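Local coordinates for N-acetyltransferase (Staphylococcus aureus subsp. aureus, PDB 4M85), which probably transfers an acetyl group from acetyl-CoA to an amine of its substrate, as a GNAT-fold N-acetyltransferase, at residues A[19-24]-A[30-35]; A[137-142]-A[165-170]; A[148-153]-A[171-176]. All blocks are in the same frame, centred on the assembly; numbering follows the deposited sequence.

Contact 1 of 3, residues A[19-24]-A[30-35]; sequences LVYMVW and ELVKHL
V32 presents its two methyls to different aromatic residues of helix 13-26: CG1, trans to the backbone N (chi1 175°), goes to Y21, and CG2, trans to the carbonyl carbon, goes to W24. Y21 has its ring swung out beside its own carbonyl carbon (chi1 -175°), which carries the phenol end across to helix 30-34 although the side chain does not start out in that direction. The ring and V32 meet at a slant, with V32 CG1 3.8 Å from Y21 OH and nearly as close to CZ and CE2. W24 points at the partner helix from the start; its CB lies 3.7 Å from V32 CG2, which sits at the edge of the indole near its plane. L31 CD1 adds a looser touch, 4.5 Å from W24 CZ3, while V20 CG1 lies over one indole face, 3.4 Å above the plane and offset toward the rim of the ring. The axes of the two helical segments approach to 10.4 Å at a crossing angle of -99°, almost perpendicular. Helix 37-49 also packs here, with V40 and L41 on Y21 and I44 on W24, so the helices at the start of this GNAT domain share one apolar core. One water joins the two segments: in the plane of the Y21 ring, it accepts from Y21 OH at 2.5 Å and donates to V32 O (2.5 Å) and L35 O (2.6 Å). No direct hydrogen bond links the segments: V32 makes apolar contact with both aromatic residues, and the water connects the buried phenol to the C-terminal end of helix 30-34.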
ATOM      1  N   LEU A  19      -9.085   2.943   0.907  1.00 18.64           N
ATOM      2  CA  LEU A  19      -8.404   1.832   0.236  1.00 18.49           C
ATOM      3  C   LEU A  19      -7.487   1.066   1.193  1.00 19.23           C
ATOM      4  O   LEU A  19      -7.551  -0.163   1.256  1.00 17.89           O
ATOM      5  CB  LEU A  19      -7.609   2.341  -0.975  1.00 18.01           C
ATOM      6  CG  LEU A  19      -8.403   2.678  -2.247  1.00 18.96           C
ATOM      7  CD1 LEU A  19      -7.590   3.530  -3.221  1.00 19.18           C
ATOM      8  CD2 LEU A  19      -8.917   1.416  -2.961  1.00 19.12           C
ATOM      9  N   VAL A  20      -6.637   1.798   1.928  1.00 18.91           N
ATOM     10  CA  VAL A  20      -5.703   1.196   2.888  1.00 18.57           C
ATOM     11  C   VAL A  20      -6.509   0.520   3.995  1.00 18.54           C
ATOM     12  O   VAL A  20      -6.221  -0.587   4.379  1.00 17.08           O
ATOM     13  CB  VAL A  20      -4.733   2.261   3.495  1.00 19.02           C
ATOM     14  CG1 VAL A  20      -3.930   1.701   4.675  1.00 19.24           C
ATOM     15  CG2 VAL A  20      -3.788   2.793   2.421  1.00 18.70           C
ATOM     16  N   TYR A  21      -7.530   1.194   4.494  1.00 21.23           N
ATOM     17  CA  TYR A  21      -8.384   0.607   5.515  1.00 23.04           C
ATOM     18  C   TYR A  21      -8.909  -0.770   5.077  1.00 25.07           C
ATOM     19  O   TYR A  21      -8.901  -1.734   5.856  1.00 25.27           O
ATOM     20  CB  TYR A  21      -9.564   1.535   5.848  1.00 23.99           C
ATOM     21  CG  TYR A  21     -10.383   1.000   6.979  1.00 24.15           C
ATOM     22  CD1 TYR A  21     -11.542   0.243   6.758  1.00 24.92           C
ATOM     23  CD2 TYR A  21      -9.979   1.218   8.284  1.00 24.23           C
ATOM     24  CE1 TYR A  21     -12.269  -0.281   7.827  1.00 25.65           C
ATOM     25  CE2 TYR A  21     -10.683   0.700   9.351  1.00 24.65           C
ATOM     26  CZ  TYR A  21     -11.824  -0.045   9.127  1.00 26.17           C
ATOM     27  OH  TYR A  21     -12.488  -0.525  10.243  1.00 26.70           O
ATOM     28  N   MET A  22      -9.389  -0.860   3.839  1.00 28.18           N
ATOM     29  CA  MET A  22      -9.930  -2.134   3.325  1.00 30.14           C
ATOM     30  C   MET A  22      -8.867  -3.218   3.321  1.00 28.18           C
ATOM     31  O   MET A  22      -9.124  -4.363   3.698  1.00 28.44           O
ATOM     32  CB  MET A  22     -10.496  -1.962   1.916  1.00 34.00           C
ATOM     33  CG  MET A  22     -11.960  -1.540   1.882  1.00 37.95           C
ATOM     34  SD  MET A  22     -12.376  -0.771   0.315  1.00 48.60           S
ATOM     35  CE  MET A  22     -11.489  -1.800  -0.889  1.00 46.63           C
ATOM     36  N   VAL A  23      -7.658  -2.862   2.912  1.00 27.25           N
ATOM     37  CA  VAL A  23      -6.580  -3.826   2.901  1.00 26.30           C
ATOM     38  C   VAL A  23      -6.275  -4.289   4.330  1.00 26.71           C
ATOM     39  O   VAL A  23      -6.116  -5.490   4.573  1.00 26.57           O
ATOM     40  CB  VAL A  23      -5.312  -3.263   2.229  1.00 27.44           C
ATOM     41  CG1 VAL A  23      -4.140  -4.222   2.401  1.00 27.14           C
ATOM     42  CG2 VAL A  23      -5.566  -3.033   0.746  1.00 28.02           C
ATOM     43  N   TRP A  24      -6.178  -3.349   5.264  1.00 24.44           N
ATOM     44  CA  TRP A  24      -5.839  -3.697   6.651  1.00 25.69           C
ATOM     45  C   TRP A  24      -6.940  -4.536   7.304  1.00 28.46           C
ATOM     46  O   TRP A  24      -6.663  -5.347   8.182  1.00 27.15           O
ATOM     47  CB  TRP A  24      -5.584  -2.441   7.499  1.00 24.05           C
ATOM     48  CG  TRP A  24      -4.311  -1.687   7.176  1.00 22.99           C
ATOM     49  CD1 TRP A  24      -3.432  -1.926   6.141  1.00 22.21           C
ATOM     50  CD2 TRP A  24      -3.796  -0.550   7.884  1.00 21.82           C
ATOM     51  NE1 TRP A  24      -2.397  -1.015   6.181  1.00 22.26           N
ATOM     52  CE2 TRP A  24      -2.598  -0.160   7.238  1.00 21.82           C
ATOM     53  CE3 TRP A  24      -4.225   0.172   9.016  1.00 22.45           C
ATOM     54  CZ2 TRP A  24      -1.831   0.921   7.676  1.00 20.99           C
ATOM     55  CZ3 TRP A  24      -3.448   1.228   9.462  1.00 21.17           C
ATOM     56  CH2 TRP A  24      -2.269   1.596   8.783  1.00 20.75           C
ATOM     57  N   GLU A  30      -5.137  -6.294  14.293  1.00 47.87           N
ATOM     58  CA  GLU A  30      -5.805  -6.230  15.593  1.00 49.67           C
ATOM     59  C   GLU A  30      -6.418  -4.849  15.808  1.00 44.90           C
ATOM     60  O   GLU A  30      -7.581  -4.753  16.158  1.00 44.09           O
ATOM     61  CB  GLU A  30      -4.836  -6.544  16.753  1.00 52.32           C
ATOM     62  CG  GLU A  30      -4.111  -7.886  16.677  1.00 55.86           C
ATOM     63  CD  GLU A  30      -5.037  -9.091  16.756  1.00 59.47           C
ATOM     64  OE1 GLU A  30      -6.200  -8.943  17.204  1.00 59.68           O
ATOM     65  OE2 GLU A  30      -4.590 -10.194  16.366  1.00 61.95           O
ATOM     66  N   LEU A  31      -5.642  -3.793  15.562  1.00 42.76           N
ATOM     67  CA  LEU A  31      -6.118  -2.415  15.750  1.00 42.31           C
ATOM     68  C   LEU A  31      -7.355  -2.086  14.902  1.00 40.99           C
ATOM     69  O   LEU A  31      -8.188  -1.298  15.308  1.00 40.77           O
ATOM     70  CB  LEU A  31      -5.000  -1.414  15.446  1.00 44.77           C
ATOM     71  CG  LEU A  31      -4.708  -1.155  13.958  1.00 44.72           C
ATOM     72  CD1 LEU A  31      -5.008   0.280  13.563  1.00 42.67           C
ATOM     73  CD2 LEU A  31      -3.262  -1.490  13.662  1.00 47.11           C
ATOM     74  N   VAL A  32      -7.455  -2.683  13.719  1.00 40.15           N
ATOM     75  CA  VAL A  32      -8.619  -2.512  12.864  1.00 39.61           C
ATOM     76  C   VAL A  32      -9.769  -3.321  13.464  1.00 42.49           C
ATOM     77  O   VAL A  32     -10.874  -2.830  13.566  1.00 38.86           O
ATOM     78  CB  VAL A  32      -8.319  -2.940  11.416  1.00 36.53           C
ATOM     79  CG1 VAL A  32      -9.563  -2.878  10.545  1.00 37.48           C
ATOM     80  CG2 VAL A  32      -7.239  -2.040  10.832  1.00 36.36           C
ATOM     81  N   LYS A  33      -9.494  -4.548  13.889  1.00 45.74           N
ATOM     82  CA  LYS A  33     -10.531  -5.382  14.503  1.00 50.21           C
ATOM     83  C   LYS A  33     -11.156  -4.777  15.749  1.00 48.86           C
ATOM     84  O   LYS A  33     -12.356  -4.918  15.941  1.00 53.99           O
ATOM     85  CB  LYS A  33      -9.994  -6.785  14.817  1.00 54.23           C
ATOM     86  CG  LYS A  33     -10.419  -7.861  13.828  1.00 59.01           C
ATOM     87  CD  LYS A  33     -10.314  -7.424  12.369  1.00 62.88           C
ATOM     88  CE  LYS A  33     -10.789  -8.520  11.430  1.00 63.40           C
ATOM     89  NZ  LYS A  33     -11.104  -7.969  10.086  1.00 62.93           N
ATOM     90  N   HIS A  34     -10.367  -4.080  16.566  1.00 47.96           N
ATOM     91  CA  HIS A  34     -10.832  -3.624  17.875  1.00 48.50           C
ATOM     92  C   HIS A  34     -11.008  -2.129  18.031  1.00 45.79           C
ATOM     93  O   HIS A  34     -11.445  -1.687  19.084  1.00 47.63           O
ATOM     94  CB  HIS A  34      -9.901  -4.153  18.966  1.00 51.65           C
ATOM     95  CG  HIS A  34      -9.952  -5.637  19.102  1.00 55.35           C
ATOM     96  ND1 HIS A  34      -8.984  -6.462  18.578  1.00 56.56           N
ATOM     97  CD2 HIS A  34     -10.888  -6.449  19.645  1.00 58.23           C
ATOM     98  CE1 HIS A  34      -9.306  -7.719  18.817  1.00 57.65           C
ATOM     99  NE2 HIS A  34     -10.457  -7.739  19.465  1.00 58.41           N
ATOM    100  N   LEU A  35     -10.690  -1.344  17.005  1.00 42.46           N
ATOM    101  CA  LEU A  35     -10.859   0.110  17.109  1.00 40.00           C
ATOM    102  C   LEU A  35     -11.903   0.633  16.140  1.00 34.53           C
ATOM    103  O   LEU A  35     -12.158   0.011  15.106  1.00 32.65           O
ATOM    104  CB  LEU A  35      -9.543   0.844  16.878  1.00 42.91           C
ATOM    105  CG  LEU A  35      -8.443   0.554  17.894  1.00 44.44           C
ATOM    106  CD1 LEU A  35      -7.119   1.060  17.358  1.00 46.04           C
ATOM    107  CD2 LEU A  35      -8.775   1.193  19.234  1.00 45.79           C
TER
HETATM  108  O   HOH W   1     -11.713  -0.647  12.638  1.00 21.97           O

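Contact 2 of 3, residues A[137-142]-A[165-170]; sequences SLLESN and VGFISD
Apolar packing alone joins the two segments, and L139 supplies all of it from the side of helix 130-140. Its CD1 reaches both partners, standing 4.0 Å from V165 CG2 and 4.1 Å from F167 CE1; its CD2 lies 4.2 Å from F167 CZ. Both methyls come to the CE1-CZ end of the phenyl ring from the same side of its plane, at an oblique approach, and the leucine crosses V165 at about a right angle. F167 leaves the chain without aiming at the helix, but with CG trans to its carbonyl carbon (chi1 -75°) the ring extends far enough for CE1 and CZ to meet the leucine.

Backbone geometry sets up the second segment. G166 follows helix 156-164 in a Schellman motif, with two bonds back into its last turn; at its positive phi (112°) a side chain would be jammed against the carbonyl O of V165, which calls for glycine.

No hydrogen bond crosses between the segments; within 137-142, L138 O accepts from both S141 N and S141 OG, the latter at 2.6 Å.

The contact bridges the C-terminal part of helix 130-140 and the link from helix 156-164 into edge strand 168-175. W147 of strand 147-152 lies against L138, L139 and S141, L149 and L183 touch F167 from strands 147-152 and 178-184, and V185 meets both L139 and F167.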
ATOM      1  N   SER A 137       3.053   1.362 -14.958  1.00 19.64           N
ATOM      2  CA  SER A 137       3.546   2.715 -14.988  1.00 20.96           C
ATOM      3  C   SER A 137       4.569   2.978 -13.860  1.00 20.38           C
ATOM      4  O   SER A 137       5.528   3.711 -14.069  1.00 18.85           O
ATOM      5  CB  SER A 137       2.375   3.695 -14.936  1.00 22.74           C
ATOM      6  OG  SER A 137       2.811   4.928 -14.466  1.00 27.01           O
ATOM      7  N   LEU A 138       4.367   2.373 -12.683  1.00 19.36           N
ATOM      8  CA  LEU A 138       5.309   2.506 -11.582  1.00 18.52           C
ATOM      9  C   LEU A 138       6.640   1.829 -11.913  1.00 19.01           C
ATOM     10  O   LEU A 138       7.707   2.372 -11.599  1.00 17.59           O
ATOM     11  CB  LEU A 138       4.739   1.902 -10.291  1.00 18.22           C
ATOM     12  CG  LEU A 138       5.642   1.929  -9.050  1.00 18.59           C
ATOM     13  CD1 LEU A 138       5.951   3.366  -8.672  1.00 17.91           C
ATOM     14  CD2 LEU A 138       4.994   1.204  -7.876  1.00 18.37           C
ATOM     15  N   LEU A 139       6.585   0.627 -12.505  1.00 18.71           N
ATOM     16  CA  LEU A 139       7.820  -0.096 -12.852  1.00 19.38           C
ATOM     17  C   LEU A 139       8.604   0.689 -13.902  1.00 20.12           C
ATOM     18  O   LEU A 139       9.809   0.772 -13.824  1.00 21.03           O
ATOM     19  CB  LEU A 139       7.537  -1.524 -13.339  1.00 19.54           C
ATOM     20  CG  LEU A 139       6.923  -2.483 -12.292  1.00 20.16           C
ATOM     21  CD1 LEU A 139       6.485  -3.771 -12.968  1.00 20.11           C
ATOM     22  CD2 LEU A 139       7.856  -2.792 -11.127  1.00 21.27           C
ATOM     23  N   GLU A 140       7.924   1.295 -14.868  1.00 21.64           N
ATOM     24  CA  GLU A 140       8.610   2.135 -15.860  1.00 22.83           C
ATOM     25  C   GLU A 140       9.269   3.419 -15.273  1.00 22.67           C
ATOM     26  O   GLU A 140      10.201   3.961 -15.884  1.00 22.98           O
ATOM     27  CB  GLU A 140       7.640   2.495 -17.005  1.00 26.04           C
ATOM     28  CG  GLU A 140       8.297   3.053 -18.274  1.00 29.59           C
ATOM     29  CD  GLU A 140       8.580   4.571 -18.261  1.00 32.34           C
ATOM     30  OE1 GLU A 140       7.893   5.338 -17.552  1.00 34.44           O
ATOM     31  OE2 GLU A 140       9.470   5.020 -19.017  1.00 34.59           O
ATOM     32  N   SER A 141       8.803   3.902 -14.117  1.00 20.38           N
ATOM     33  CA  SER A 141       9.359   5.126 -13.496  1.00 20.77           C
ATOM     34  C   SER A 141      10.847   5.028 -13.072  1.00 22.00           C
ATOM     35  O   SER A 141      11.512   6.061 -12.881  1.00 20.77           O
ATOM     36  CB  SER A 141       8.519   5.580 -12.276  1.00 19.64           C
ATOM     37  OG  SER A 141       8.771   4.742 -11.152  1.00 20.57           O
ATOM     38  N   ASN A 142      11.346   3.806 -12.902  1.00 22.93           N
ATOM     39  CA  ASN A 142      12.748   3.555 -12.529  1.00 23.10           C
ATOM     40  C   ASN A 142      13.148   2.131 -12.891  1.00 23.23           C
ATOM     41  O   ASN A 142      12.775   1.173 -12.204  1.00 21.18           O
ATOM     42  CB  ASN A 142      12.965   3.757 -11.027  1.00 25.12           C
ATOM     43  CG  ASN A 142      14.435   3.892 -10.651  1.00 27.07           C
ATOM     44  OD1 ASN A 142      15.337   3.534 -11.418  1.00 27.76           O
ATOM     45  ND2 ASN A 142      14.679   4.417  -9.455  1.00 27.55           N
ATOM     46  N   VAL A 165       3.890  -9.425 -15.942  1.00 27.97           N
ATOM     47  CA  VAL A 165       4.725  -8.225 -16.115  1.00 28.77           C
ATOM     48  C   VAL A 165       6.174  -8.478 -15.733  1.00 26.54           C
ATOM     49  O   VAL A 165       6.979  -7.562 -15.762  1.00 28.80           O
ATOM     50  CB  VAL A 165       4.206  -6.975 -15.358  1.00 29.85           C
ATOM     51  CG1 VAL A 165       2.746  -6.726 -15.684  1.00 30.96           C
ATOM     52  CG2 VAL A 165       4.401  -7.108 -13.859  1.00 29.93           C
ATOM     53  N   GLY A 166       6.514  -9.702 -15.356  1.00 26.72           N
ATOM     54  CA  GLY A 166       7.934 -10.092 -15.242  1.00 25.30           C
ATOM     55  C   GLY A 166       8.494 -10.371 -13.863  1.00 25.44           C
ATOM     56  O   GLY A 166       9.712 -10.559 -13.715  1.00 26.50           O
ATOM     57  N   PHE A 167       7.644 -10.403 -12.838  1.00 25.10           N
ATOM     58  CA  PHE A 167       8.115 -10.753 -11.477  1.00 24.41           C
ATOM     59  C   PHE A 167       8.525 -12.222 -11.413  1.00 26.27           C
ATOM     60  O   PHE A 167       7.960 -13.054 -12.112  1.00 26.54           O
ATOM     61  CB  PHE A 167       7.029 -10.484 -10.416  1.00 23.75           C
ATOM     62  CG  PHE A 167       6.831  -9.015 -10.078  1.00 20.42           C
ATOM     63  CD1 PHE A 167       5.880  -8.265 -10.739  1.00 20.76           C
ATOM     64  CD2 PHE A 167       7.569  -8.406  -9.089  1.00 20.56           C
ATOM     65  CE1 PHE A 167       5.671  -6.939 -10.428  1.00 19.61           C
ATOM     66  CE2 PHE A 167       7.375  -7.062  -8.760  1.00 20.53           C
ATOM     67  CZ  PHE A 167       6.413  -6.323  -9.433  1.00 19.79           C
ATOM     68  N   ILE A 168       9.486 -12.546 -10.547  1.00 27.25           N
ATOM     69  CA  ILE A 168       9.885 -13.918 -10.325  1.00 29.07           C
ATOM     70  C   ILE A 168       9.874 -14.234  -8.824  1.00 27.67           C
ATOM     71  O   ILE A 168       9.955 -13.337  -7.974  1.00 25.83           O
ATOM     72  CB  ILE A 168      11.268 -14.244 -10.945  1.00 31.45           C
ATOM     73  CG1 ILE A 168      12.399 -13.570 -10.180  1.00 33.83           C
ATOM     74  CG2 ILE A 168      11.322 -13.861 -12.427  1.00 30.26           C
ATOM     75  CD1 ILE A 168      13.643 -14.426 -10.114  1.00 35.47           C
ATOM     76  N   SER A 169       9.761 -15.516  -8.515  1.00 25.10           N
ATOM     77  CA  SER A 169       9.629 -15.953  -7.142  1.00 24.76           C
ATOM     78  C   SER A 169      10.948 -15.749  -6.409  1.00 24.32           C
ATOM     79  O   SER A 169      12.032 -15.971  -6.962  1.00 22.62           O
ATOM     80  CB  SER A 169       9.194 -17.415  -7.088  1.00 25.33           C
ATOM     81  OG  SER A 169       8.023 -17.604  -7.859  1.00 26.79           O
ATOM     82  N   ASP A 170      10.842 -15.274  -5.179  1.00 24.11           N
ATOM     83  CA  ASP A 170      12.002 -15.115  -4.314  1.00 24.71           C
ATOM     84  C   ASP A 170      11.601 -15.452  -2.899  1.00 23.40           C
ATOM     85  O   ASP A 170      11.812 -14.658  -1.981  1.00 25.02           O
ATOM     86  CB  ASP A 170      12.565 -13.693  -4.415  1.00 25.64           C
ATOM     87  CG  ASP A 170      13.780 -13.487  -3.542  1.00 27.46           C
ATOM     88  OD1 ASP A 170      14.532 -14.468  -3.361  1.00 31.03           O
ATOM     89  OD2 ASP A 170      13.974 -12.367  -3.004  1.00 27.55           O
TER

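Contact 3 of 3, residues A[148-153]-A[171-176]; sequences SLNCDI and GQIELY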
ATOM      1  N   SER A 148      10.081  -5.046  -5.514  1.00 19.07           N
ATOM      2  CA  SER A 148       9.532  -6.234  -4.871  1.00 18.73           C
ATOM      3  C   SER A 148       8.083  -6.055  -4.416  1.00 19.19           C
ATOM      4  O   SER A 148       7.597  -4.939  -4.266  1.00 19.07           O
ATOM      5  CB  SER A 148      10.402  -6.652  -3.681  1.00 18.19           C
ATOM      6  OG  SER A 148      10.271  -5.768  -2.596  1.00 18.49           O
ATOM      7  N   LEU A 149       7.405  -7.183  -4.210  1.00 19.71           N
ATOM      8  CA  LEU A 149       6.077  -7.191  -3.632  1.00 19.30           C
ATOM      9  C   LEU A 149       5.769  -8.528  -3.002  1.00 19.25           C
ATOM     10  O   LEU A 149       6.482  -9.515  -3.223  1.00 18.14           O
ATOM     11  CB  LEU A 149       5.003  -6.789  -4.641  1.00 19.54           C
ATOM     12  CG  LEU A 149       4.710  -7.623  -5.871  1.00 20.80           C
ATOM     13  CD1 LEU A 149       3.972  -8.913  -5.510  1.00 21.23           C
ATOM     14  CD2 LEU A 149       3.890  -6.801  -6.869  1.00 21.62           C
ATOM     15  N   ASN A 150       4.713  -8.534  -2.203  1.00 18.31           N
ATOM     16  CA  ASN A 150       4.263  -9.717  -1.494  1.00 18.74           C
ATOM     17  C   ASN A 150       2.833 -10.093  -1.867  1.00 18.82           C
ATOM     18  O   ASN A 150       1.903  -9.353  -1.609  1.00 18.89           O
ATOM     19  CB  ASN A 150       4.375  -9.454  -0.002  1.00 19.35           C
ATOM     20  CG  ASN A 150       5.810  -9.465   0.482  1.00 18.47           C
ATOM     21  OD1 ASN A 150       6.603 -10.319   0.085  1.00 19.87           O
ATOM     22  ND2 ASN A 150       6.147  -8.532   1.368  1.00 19.24           N
ATOM     23  N   CYS A 151       2.663 -11.254  -2.481  1.00 19.35           N
ATOM     24  CA  CYS A 151       1.367 -11.668  -3.048  1.00 18.85           C
ATOM     25  C   CYS A 151       0.771 -12.781  -2.207  1.00 18.82           C
ATOM     26  O   CYS A 151       1.355 -13.855  -2.091  1.00 18.31           O
ATOM     27  CB  CYS A 151       1.577 -12.184  -4.474  1.00 19.13           C
ATOM     28  SG  CYS A 151       0.077 -12.674  -5.372  1.00 19.61           S
ATOM     29  N   ASP A 152      -0.405 -12.543  -1.662  1.00 18.90           N
ATOM     30  CA  ASP A 152      -1.178 -13.594  -0.981  1.00 20.80           C
ATOM     31  C   ASP A 152      -1.143 -14.906  -1.790  1.00 20.86           C
ATOM     32  O   ASP A 152      -1.539 -14.942  -2.945  1.00 18.02           O
ATOM     33  CB  ASP A 152      -2.625 -13.123  -0.778  1.00 23.05           C
ATOM     34  CG  ASP A 152      -3.559 -14.234  -0.199  1.00 26.67           C
ATOM     35  OD1 ASP A 152      -3.077 -15.215   0.418  1.00 25.21           O
ATOM     36  OD2 ASP A 152      -4.785 -14.111  -0.390  1.00 31.42           O
ATOM     37  N   ILE A 153      -0.679 -15.986  -1.157  1.00 23.04           N
ATOM     38  CA  ILE A 153      -0.557 -17.276  -1.824  1.00 23.78           C
ATOM     39  C   ILE A 153      -1.905 -17.829  -2.300  1.00 27.25           C
ATOM     40  O   ILE A 153      -1.943 -18.717  -3.152  1.00 29.27           O
ATOM     41  CB  ILE A 153       0.179 -18.335  -0.959  1.00 24.07           C
ATOM     42  CG1 ILE A 153      -0.652 -18.752   0.258  1.00 24.35           C
ATOM     43  CG2 ILE A 153       1.551 -17.826  -0.520  1.00 22.37           C
ATOM     44  CD1 ILE A 153      -0.215 -20.097   0.779  1.00 24.57           C
ATOM     45  N   GLY A 171      10.997 -16.628  -2.736  1.00 22.51           N
ATOM     46  CA  GLY A 171      10.682 -17.186  -1.422  1.00 21.74           C
ATOM     47  C   GLY A 171       9.292 -16.792  -0.952  1.00 23.12           C
ATOM     48  O   GLY A 171       8.594 -16.032  -1.626  1.00 23.16           O
ATOM     49  N   GLN A 172       8.896 -17.348   0.183  1.00 23.15           N
ATOM     50  CA  GLN A 172       7.636 -17.074   0.833  1.00 26.43           C
ATOM     51  C   GLN A 172       7.879 -16.375   2.180  1.00 27.48           C
ATOM     52  O   GLN A 172       8.932 -16.556   2.809  1.00 29.81           O
ATOM     53  CB  GLN A 172       6.852 -18.369   1.019  1.00 27.27           C
ATOM     54  CG  GLN A 172       6.066 -18.806  -0.214  1.00 28.62           C
ATOM     55  CD  GLN A 172       6.903 -18.948  -1.493  1.00 31.54           C
ATOM     56  OE1 GLN A 172       6.634 -18.294  -2.511  1.00 30.54           O
ATOM     57  NE2 GLN A 172       7.903 -19.818  -1.453  1.00 31.20           N
ATOM     58  N   ILE A 173       6.925 -15.550   2.592  1.00 26.59           N
ATOM     59  CA  ILE A 173       7.018 -14.827   3.862  1.00 27.46           C
ATOM     60  C   ILE A 173       5.682 -14.867   4.583  1.00 26.55           C
ATOM     61  O   ILE A 173       4.616 -14.767   3.949  1.00 24.29           O
ATOM     62  CB  ILE A 173       7.498 -13.366   3.663  1.00 28.43           C
ATOM     63  CG1 ILE A 173       7.693 -12.670   5.020  1.00 30.28           C
ATOM     64  CG2 ILE A 173       6.537 -12.576   2.781  1.00 28.55           C
ATOM     65  CD1 ILE A 173       8.399 -11.330   4.937  1.00 30.21           C
ATOM     66  N   GLU A 174       5.740 -15.065   5.898  1.00 24.84           N
ATOM     67  CA  GLU A 174       4.541 -15.034   6.726  1.00 25.53           C
ATOM     68  C   GLU A 174       4.426 -13.660   7.339  1.00 23.45           C
ATOM     69  O   GLU A 174       5.387 -13.154   7.905  1.00 23.04           O
ATOM     70  CB  GLU A 174       4.581 -16.074   7.856  1.00 27.10           C
ATOM     71  CG  GLU A 174       3.263 -16.179   8.578  1.00 29.77           C
ATOM     72  CD  GLU A 174       3.255 -17.152   9.746  1.00 32.55           C
ATOM     73  OE1 GLU A 174       4.331 -17.645  10.158  1.00 31.69           O
ATOM     74  OE2 GLU A 174       2.142 -17.382  10.270  1.00 33.70           O
ATOM     75  N   LEU A 175       3.236 -13.090   7.248  1.00 23.09           N
ATOM     76  CA  LEU A 175       2.944 -11.769   7.767  1.00 24.04           C
ATOM     77  C   LEU A 175       1.580 -11.809   8.397  1.00 24.61           C
ATOM     78  O   LEU A 175       0.597 -12.104   7.715  1.00 25.46           O
ATOM     79  CB  LEU A 175       2.944 -10.738   6.624  1.00 23.47           C
ATOM     80  CG  LEU A 175       4.277 -10.490   5.923  1.00 23.07           C
ATOM     81  CD1 LEU A 175       4.089  -9.459   4.812  1.00 23.73           C
ATOM     82  CD2 LEU A 175       5.304  -9.987   6.904  1.00 24.36           C
ATOM     83  N   TYR A 176       1.525 -11.512   9.697  1.00 26.19           N
ATOM     84  CA  TYR A 176       0.283 -11.502  10.464  1.00 27.26           C
ATOM     85  C   TYR A 176      -0.581 -12.738  10.195  1.00 27.42           C
ATOM     86  O   TYR A 176      -1.744 -12.630   9.856  1.00 29.61           O
ATOM     87  CB  TYR A 176      -0.459 -10.186  10.194  1.00 27.32           C
ATOM     88  CG  TYR A 176       0.495  -9.001  10.289  1.00 25.08           C
ATOM     89  CD1 TYR A 176       0.876  -8.498  11.524  1.00 24.73           C
ATOM     90  CD2 TYR A 176       1.050  -8.435   9.154  1.00 24.73           C
ATOM     91  CE1 TYR A 176       1.752  -7.438  11.634  1.00 23.36           C
ATOM     92  CE2 TYR A 176       1.941  -7.381   9.245  1.00 23.95           C
ATOM     93  CZ  TYR A 176       2.283  -6.884  10.486  1.00 24.04           C
ATOM     94  OH  TYR A 176       3.165  -5.851  10.598  1.00 23.54           O
TER
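N150 turns its carboxamide toward strand 168-175, where the oxygen side meets I173 and the nitrogen side meets L175. With CG trans to the carbonyl carbon (chi1 -73°), the N150 side chain crosses each of them at about a right angle: OD1 lies 3.5 Å from I173 CG2, and ND2 lies 4.1 Å from L175 CD1. The isoleucine offers this methyl because CG1 takes the place trans to the backbone N (chi1 -175°), leaving CG2 between N and the carbonyl carbon. L175 also has CG trans to its carbonyl carbon, and an extended chi2 of 179° carries CD1 to the amide.

Strands 147-152 and 168-175 are not direct neighbours in the mixed sheet of this GNAT fold, for strand 178-184 runs between them, antiparallel to both. The side chains therefore reach across the intervening strand, and N150 and I173 have the nearest CA atoms, 7.9 Å apart. The polar partners of the amide, consistent with OD1 lying toward I173 and ND2 toward L175, are outside both segments: OD1 bonds to H182 ND1 on the middle strand, while ND2 bonds to Y115 OH and to E108 O.

In the fold
Contacts 2 and 3 adjoin, their centres 16 Å apart: F167 CZ of contact 2 lies 3.6 Å from L149 CD2 of contact 3, and their segments alternate along the chain. Contact 2 places helix 130-140 against the link into strand 168-175; contact 3 places strand 147-152 near the strand itself. Contact 1 stands apart among the N-terminal helices, its centre 27 Å from that of contact 2, but comes within about 7 Å of contact 3 between nearest atoms. In GNAT folds acetyl-CoA typically binds where the central parallel strands splay, here probably 114-121 and 147-152, near the start of helix 130-140; contact 3 probably flanks that cleft, whereas contact 2 uses the helix's other end.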